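Local coordinates for protein peptidyl-prolyl cis-trans isomerase ([Pseudomonas syringae] pv. tomato str. DC3000, PDB 5XB0) that probably catalyses the cis-trans isomerisation of peptidyl-proline bonds, this chain being the piece of the longer protein that carries its FKBP-type isomerase domain, at residues Ser82-Thr85 with Ser86-Asn90; Arg14-Met17 with Ala18-Ala22. All blocks are in the same frame, centred on the assembly; numbering follows the deposited sequence.

Interaction 1: residues Ser82-Thr85 with Ser86-Asn90; sequences SGWT and SALQN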
ATOM      1  N   SER A  82      -2.161  -8.176   0.583  1.00 15.29           N
ATOM      2  CA  SER A  82      -2.013  -8.405   2.010  1.00 14.58           C
ATOM      3  C   SER A  82      -1.485  -7.177   2.748  1.00 13.98           C
ATOM      4  O   SER A  82      -1.768  -7.015   3.928  1.00 15.30           O
ATOM      5  CB  SER A  82      -1.124  -9.633   2.265  1.00 20.83           C
ATOM      6  OG  SER A  82       0.109  -9.532   1.594  1.00 27.79           O
ATOM      7  N   GLY A  83      -0.760  -6.298   2.060  1.00 12.82           N
ATOM      8  CA  GLY A  83      -0.285  -5.076   2.680  1.00 12.88           C
ATOM      9  C   GLY A  83      -1.428  -4.165   3.111  1.00 14.68           C
ATOM     10  O   GLY A  83      -1.334  -3.478   4.122  1.00 14.60           O
ATOM     11  N   TRP A  84      -2.515  -4.147   2.338  1.00 12.75           N
ATOM     12  CA  TRP A  84      -3.706  -3.403   2.774  1.00 12.63           C
ATOM     13  C   TRP A  84      -4.364  -4.089   3.972  1.00 13.61           C
ATOM     14  O   TRP A  84      -4.782  -3.437   4.933  1.00 13.51           O
ATOM     15  CB  TRP A  84      -4.735  -3.280   1.644  1.00 12.17           C
ATOM     16  CG  TRP A  84      -4.507  -2.158   0.665  1.00 13.14           C
ATOM     17  CD1 TRP A  84      -3.310  -1.675   0.224  1.00 15.17           C
ATOM     18  CD2 TRP A  84      -5.519  -1.391   0.009  1.00 15.19           C
ATOM     19  NE1 TRP A  84      -3.515  -0.649  -0.671  1.00 15.39           N
ATOM     20  CE2 TRP A  84      -4.865  -0.461  -0.822  1.00 16.08           C
ATOM     21  CE3 TRP A  84      -6.920  -1.407   0.040  1.00 20.10           C
ATOM     22  CZ2 TRP A  84      -5.562   0.455  -1.609  1.00 19.14           C
ATOM     23  CZ3 TRP A  84      -7.617  -0.492  -0.746  1.00 21.47           C
ATOM     24  CH2 TRP A  84      -6.934   0.420  -1.561  1.00 17.73           C
ATOM     25  N   THR A  85      -4.481  -5.411   3.896  1.00 12.79           N
ATOM     26  CA  THR A  85      -5.121  -6.169   4.961  1.00 13.91           C
ATOM     27  C   THR A  85      -4.535  -5.853   6.331  1.00 13.83           C
ATOM     28  O   THR A  85      -5.257  -5.602   7.288  1.00 14.91           O
ATOM     29  CB  THR A  85      -5.000  -7.671   4.713  1.00 14.28           C
ATOM     30  OG1 THR A  85      -5.536  -7.980   3.421  1.00 17.21           O
ATOM     31  CG2 THR A  85      -5.779  -8.440   5.780  1.00 15.95           C
ATOM     32  N   SER A  86      -3.215  -5.885   6.429  1.00 14.98           N
ATOM     33  CA  SER A  86      -2.580  -5.641   7.709  1.00 16.51           C
ATOM     34  C   SER A  86      -2.546  -4.158   8.042  1.00 14.50           C
ATOM     35  O   SER A  86      -2.860  -3.770   9.157  1.00 16.36           O
ATOM     36  CB  SER A  86      -1.163  -6.215   7.730  1.00 18.76           C
ATOM     37  OG  SER A  86      -0.400  -5.709   6.657  1.00 18.39           O
ATOM     38  N   ALA A  87      -2.144  -3.328   7.087  1.00 14.68           N
ATOM     39  CA  ALA A  87      -1.909  -1.930   7.419  1.00 13.26           C
ATOM     40  C   ALA A  87      -3.204  -1.219   7.791  1.00 14.39           C
ATOM     41  O   ALA A  87      -3.240  -0.436   8.743  1.00 13.11           O
ATOM     42  CB  ALA A  87      -1.227  -1.212   6.260  1.00 13.80           C
ATOM     43  N   LEU A  88      -4.276  -1.499   7.055  1.00 14.88           N
ATOM     44  CA  LEU A  88      -5.481  -0.692   7.232  1.00 15.08           C
ATOM     45  C   LEU A  88      -6.210  -1.002   8.547  1.00 14.15           C
ATOM     46  O   LEU A  88      -7.030  -0.205   9.014  1.00 13.62           O
ATOM     47  CB  LEU A  88      -6.413  -0.862   6.036  1.00 14.56           C
ATOM     48  CG  LEU A  88      -5.863  -0.294   4.724  1.00 13.74           C
ATOM     49  CD1 LEU A  88      -6.910  -0.355   3.603  1.00 15.65           C
ATOM     50  CD2 LEU A  88      -5.361   1.139   4.918  1.00 18.88           C
ATOM     51  N   GLN A  89      -5.893  -2.130   9.179  1.00 13.10           N
ATOM     52  CA  GLN A  89      -6.461  -2.401  10.507  1.00 12.43           C
ATOM     53  C   GLN A  89      -6.016  -1.378  11.550  1.00 13.66           C
ATOM     54  O   GLN A  89      -6.626  -1.265  12.616  1.00 17.04           O
ATOM     55  CB  GLN A  89      -6.073  -3.804  10.970  1.00 14.32           C
ATOM     56  CG  GLN A  89      -6.804  -4.886  10.212  1.00 16.22           C
ATOM     57  CD  GLN A  89      -6.358  -6.267  10.634  1.00 19.14           C
ATOM     58  OE1 GLN A  89      -6.603  -6.698  11.769  1.00 21.18           O
ATOM     59  NE2 GLN A  89      -5.670  -6.959   9.735  1.00 18.32           N
ATOM     60  N   ASN A  90      -4.963  -0.631  11.230  1.00 13.05           N
ATOM     61  CA  ASN A  90      -4.444   0.410  12.106  1.00 14.23           C
ATOM     62  C   ASN A  90      -5.077   1.769  11.870  1.00 14.30           C
ATOM     63  O   ASN A  90      -4.861   2.709  12.646  1.00 15.74           O
ATOM     64  CB  ASN A  90      -2.939   0.543  11.907  1.00 14.58           C
ATOM     65  CG  ASN A  90      -2.200  -0.710  12.275  1.00 17.15           C
ATOM     66  OD1 ASN A  90      -2.070  -1.024  13.453  1.00 19.48           O
ATOM     67  ND2 ASN A  90      -1.717  -1.438  11.274  1.00 15.83           N
TER

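Interaction 2: residues Arg14-Met17 with Ala18-Ala22; sequences RTFM and AGEKA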
ATOM      1  N   ARG A  14      14.968  -3.234  -2.216  1.00 16.11           N
ATOM      2  CA  ARG A  14      15.471  -3.067  -0.859  1.00 18.17           C
ATOM      3  C   ARG A  14      15.959  -1.643  -0.614  1.00 17.73           C
ATOM      4  O   ARG A  14      15.701  -1.079   0.450  1.00 17.83           O
ATOM      5  CB  ARG A  14      16.594  -4.068  -0.564  1.00 26.37           C
ATOM      6  CG  ARG A  14      16.099  -5.496  -0.406  1.00 25.99           C
ATOM      7  CD  ARG A  14      16.721  -6.168   0.805  1.00 39.23           C
ATOM      8  NE  ARG A  14      18.172  -6.037   0.821  1.00 44.52           N
ATOM      9  CZ  ARG A  14      18.956  -6.547   1.766  1.00 61.52           C
ATOM     10  NH1 ARG A  14      18.423  -7.228   2.773  1.00 71.64           N
ATOM     11  NH2 ARG A  14      20.271  -6.381   1.707  1.00 60.86           N
ATOM     12  N   THR A  15      16.652  -1.051  -1.583  1.00 15.92           N
ATOM     13  CA  THR A  15      17.180   0.298  -1.362  1.00 17.46           C
ATOM     14  C   THR A  15      16.052   1.326  -1.415  1.00 19.16           C
ATOM     15  O   THR A  15      16.073   2.309  -0.675  1.00 17.42           O
ATOM     16  CB  THR A  15      18.295   0.689  -2.375  1.00 21.53           C
ATOM     17  OG1 THR A  15      17.785   0.682  -3.712  1.00 23.55           O
ATOM     18  CG2 THR A  15      19.446  -0.274  -2.288  1.00 21.81           C
ATOM     19  N   PHE A  16      15.056   1.092  -2.262  1.00 16.06           N
ATOM     20  CA  PHE A  16      13.887   1.969  -2.265  1.00 16.95           C
ATOM     21  C   PHE A  16      13.186   1.920  -0.908  1.00 18.53           C
ATOM     22  O   PHE A  16      12.869   2.962  -0.316  1.00 15.90           O
ATOM     23  CB  PHE A  16      12.908   1.580  -3.378  1.00 16.17           C
ATOM     24  CG  PHE A  16      11.679   2.451  -3.431  1.00 16.45           C
ATOM     25  CD1 PHE A  16      11.719   3.693  -4.044  1.00 16.17           C
ATOM     26  CD2 PHE A  16      10.490   2.035  -2.854  1.00 15.79           C
ATOM     27  CE1 PHE A  16      10.591   4.495  -4.090  1.00 19.70           C
ATOM     28  CE2 PHE A  16       9.373   2.830  -2.886  1.00 16.82           C
ATOM     29  CZ  PHE A  16       9.415   4.063  -3.505  1.00 16.50           C
ATOM     30  N   MET A  17      12.930   0.709  -0.419  1.00 14.28           N
ATOM     31  CA  MET A  17      12.229   0.555   0.846  1.00 16.41           C
ATOM     32  C   MET A  17      13.032   1.134   2.002  1.00 15.19           C
ATOM     33  O   MET A  17      12.471   1.798   2.864  1.00 15.43           O
ATOM     34  CB  MET A  17      11.904  -0.920   1.121  1.00 16.32           C
ATOM     35  CG  MET A  17      10.871  -1.527   0.179  1.00 16.28           C
ATOM     36  SD  MET A  17       9.269  -0.681   0.158  1.00 15.66           S
ATOM     37  CE  MET A  17       8.714  -0.910   1.854  1.00 16.48           C
ATOM     38  N   ALA A  18      14.342   0.911   2.016  1.00 15.57           N
ATOM     39  CA  ALA A  18      15.151   1.423   3.115  1.00 17.42           C
ATOM     40  C   ALA A  18      15.165   2.951   3.121  1.00 15.53           C
ATOM     41  O   ALA A  18      15.197   3.572   4.189  1.00 16.35           O
ATOM     42  CB  ALA A  18      16.569   0.882   3.038  1.00 18.18           C
ATOM     43  N   GLY A  19      15.159   3.540   1.931  1.00 15.17           N
ATOM     44  CA  GLY A  19      15.169   4.983   1.790  1.00 15.70           C
ATOM     45  C   GLY A  19      13.884   5.549   2.367  1.00 16.54           C
ATOM     46  O   GLY A  19      13.909   6.510   3.137  1.00 16.21           O
ATOM     47  N   GLU A  20      12.760   4.938   2.011  1.00 14.11           N
ATOM     48  CA  GLU A  20      11.465   5.421   2.504  1.00 15.05           C
ATOM     49  C   GLU A  20      11.364   5.251   4.020  1.00 19.59           C
ATOM     50  O   GLU A  20      10.799   6.105   4.714  1.00 19.56           O
ATOM     51  CB  GLU A  20      10.306   4.701   1.808  1.00 14.82           C
ATOM     52  CG  GLU A  20      10.211   4.961   0.292  1.00 18.72           C
ATOM     53  CD  GLU A  20       9.993   6.423  -0.044  1.00 27.17           C
ATOM     54  OE1 GLU A  20       9.090   7.036   0.575  1.00 21.91           O
ATOM     55  OE2 GLU A  20      10.738   6.955  -0.910  1.00 25.78           O
ATOM     56  N   LYS A  21      11.912   4.150   4.531  1.00 14.37           N
ATOM     57  CA  LYS A  21      11.831   3.837   5.961  1.00 19.16           C
ATOM     58  C   LYS A  21      12.539   4.888   6.829  1.00 22.23           C
ATOM     59  O   LYS A  21      12.153   5.136   7.981  1.00 20.99           O
ATOM     60  CB  LYS A  21      12.420   2.440   6.212  1.00 18.11           C
ATOM     61  CG  LYS A  21      12.287   1.909   7.628  1.00 21.20           C
ATOM     62  CD  LYS A  21      12.773   0.478   7.694  1.00 26.97           C
ATOM     63  CE  LYS A  21      13.057   0.046   9.120  1.00 41.95           C
ATOM     64  NZ  LYS A  21      13.528  -1.369   9.188  1.00 53.37           N
ATOM     65  N   ALA A  22      13.572   5.508   6.266  1.00 18.44           N
ATOM     66  CA  ALA A  22      14.427   6.426   7.006  1.00 21.87           C
ATOM     67  C   ALA A  22      13.846   7.829   7.090  1.00 20.92           C
ATOM     68  O   ALA A  22      14.355   8.675   7.831  1.00 22.07           O
ATOM     69  CB  ALA A  22      15.810   6.473   6.370  1.00 21.16           C
TER
HETATM   70  O   HOH W   1      13.262   5.650  -1.421  1.00 19.80           O

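Interaction 1: residues Ser82-Thr85 with Ser86-Asn90
Ser82 O accepts the backbone N-H of Ser86 in the first turn of helix 82-87, the short helix that packs against the curved antiparallel sheet of the FKBP fold. The bond is 3.1 Å from Ser86 N to Ser82 O and nearly straight. The hydroxyl of Ser86 lies between its own backbone N and carbonyl carbon (chi1 55°), where Ser86 OG comes within 3.3 Å of Ser82 O, a weak contact whose proton could also serve another acceptor. Gly83 suits a buried place on the helix by its small size; its carbonyl takes Ala87 N, and the methyl of Ala87 comes close beside the same oxygen. Trp84 O accepts Leu88 N at 2.9 Å. On this face, turned to the sheet, the two large side chains run alongside each other in the same direction, and Leu88 CD1 comes obliquely to the six-membered part of the indole, 3.7 Å from Trp84 CE3. Tyr56 and Phe124 pack edge-to-face with the indole, while Ile126 touches both Trp84 and Leu88. A tryptophan at the base of the proline-binding pocket is a familiar feature of FKBPs; a tartrate bound near this ring, probably from the crystallisation liquor, may do no more than mark that pocket. Thr85 directs its hydroxyl to Leu77 O, as Ser82 does its own to Gln105, whereas the Thr85 carbonyl is met by a side chain one turn on. Gln89 sets CG anti to its carbonyl carbon (chi1 -72°) and runs extended through CD, and the turn at chi3 (67°) points NE2 at Thr85 O. Gln89 NE2 donates to Thr85 O at 2.8 Å, almost straight; the oxygen lies in the plane of the Gln89 amide, although NE2 itself stands above the plane of the Thr85 carbonyl.

Interaction 2: residues Arg14-Met17 with Ala18-Ala22
With CG anti to the backbone N (chi1 180°), Phe16 holds its ring out from the helix, where Glu20, one turn on, bends at chi2 (-61°) and folds its chain back over that ring. The two meet as a CH-pi contact: Glu20 CG sits over one face, 4.1 Å from the centroid of the Phe16 ring and displaced toward the rim, and the carboxylate plane lies 26° from that of the ring. Backbone bonds of the i to i+4 kind carry the helix 6-21 through this turn, among them Glu20 N to Phe16 O at 3.1 Å. The same carbonyl also accepts a hydrogen bond from a water, 2.9 Å from Phe16 O, which donates in addition to Glu20 OE2 at 2.9 Å and so ties the carboxylate back to the helix. Ala18 is an exposed, helix-forming residue. Met17, a flexible thioether chain, faces the protein instead, bent at chi2 and chi3 and lying against Leu34, Val100, Pro102 and Pro121; Phe16 reaches Pro61, Val100 and Pro121. Glutamate serves both needs at its position: its methylene lies on an aromatic face, while OE1 pairs with Arg98 and OE2 with Lys23, both outside this turn. Two cationic partners on one carboxylate would probably favour its ionised form, and the water adds a further donor to this buried group.

How the interactions relate
Interactions 1 and 2 are separate single-turn contacts on two helices, with centres about 19 Å apart and nearest atoms about 10 Å apart, so they do not touch. Strand 96-101 gives them common ground: Val100 meets Phe16, Met17 and Glu20 of interaction 2, whereas Leu99 meets Ala87 and Leu88 of interaction 1, and Ile101 meets Trp84. Val100, lying between those two in sequence, thus serves the other helix. The two differ in setting. The centre of interaction 1 is about 8 Å from the chain centre, and its Trp84 lies beside the bound tartrate; interaction 2 is a surface contact, its centre about 14 Å from the chain centre, where the N-terminal helix packs on the sheet.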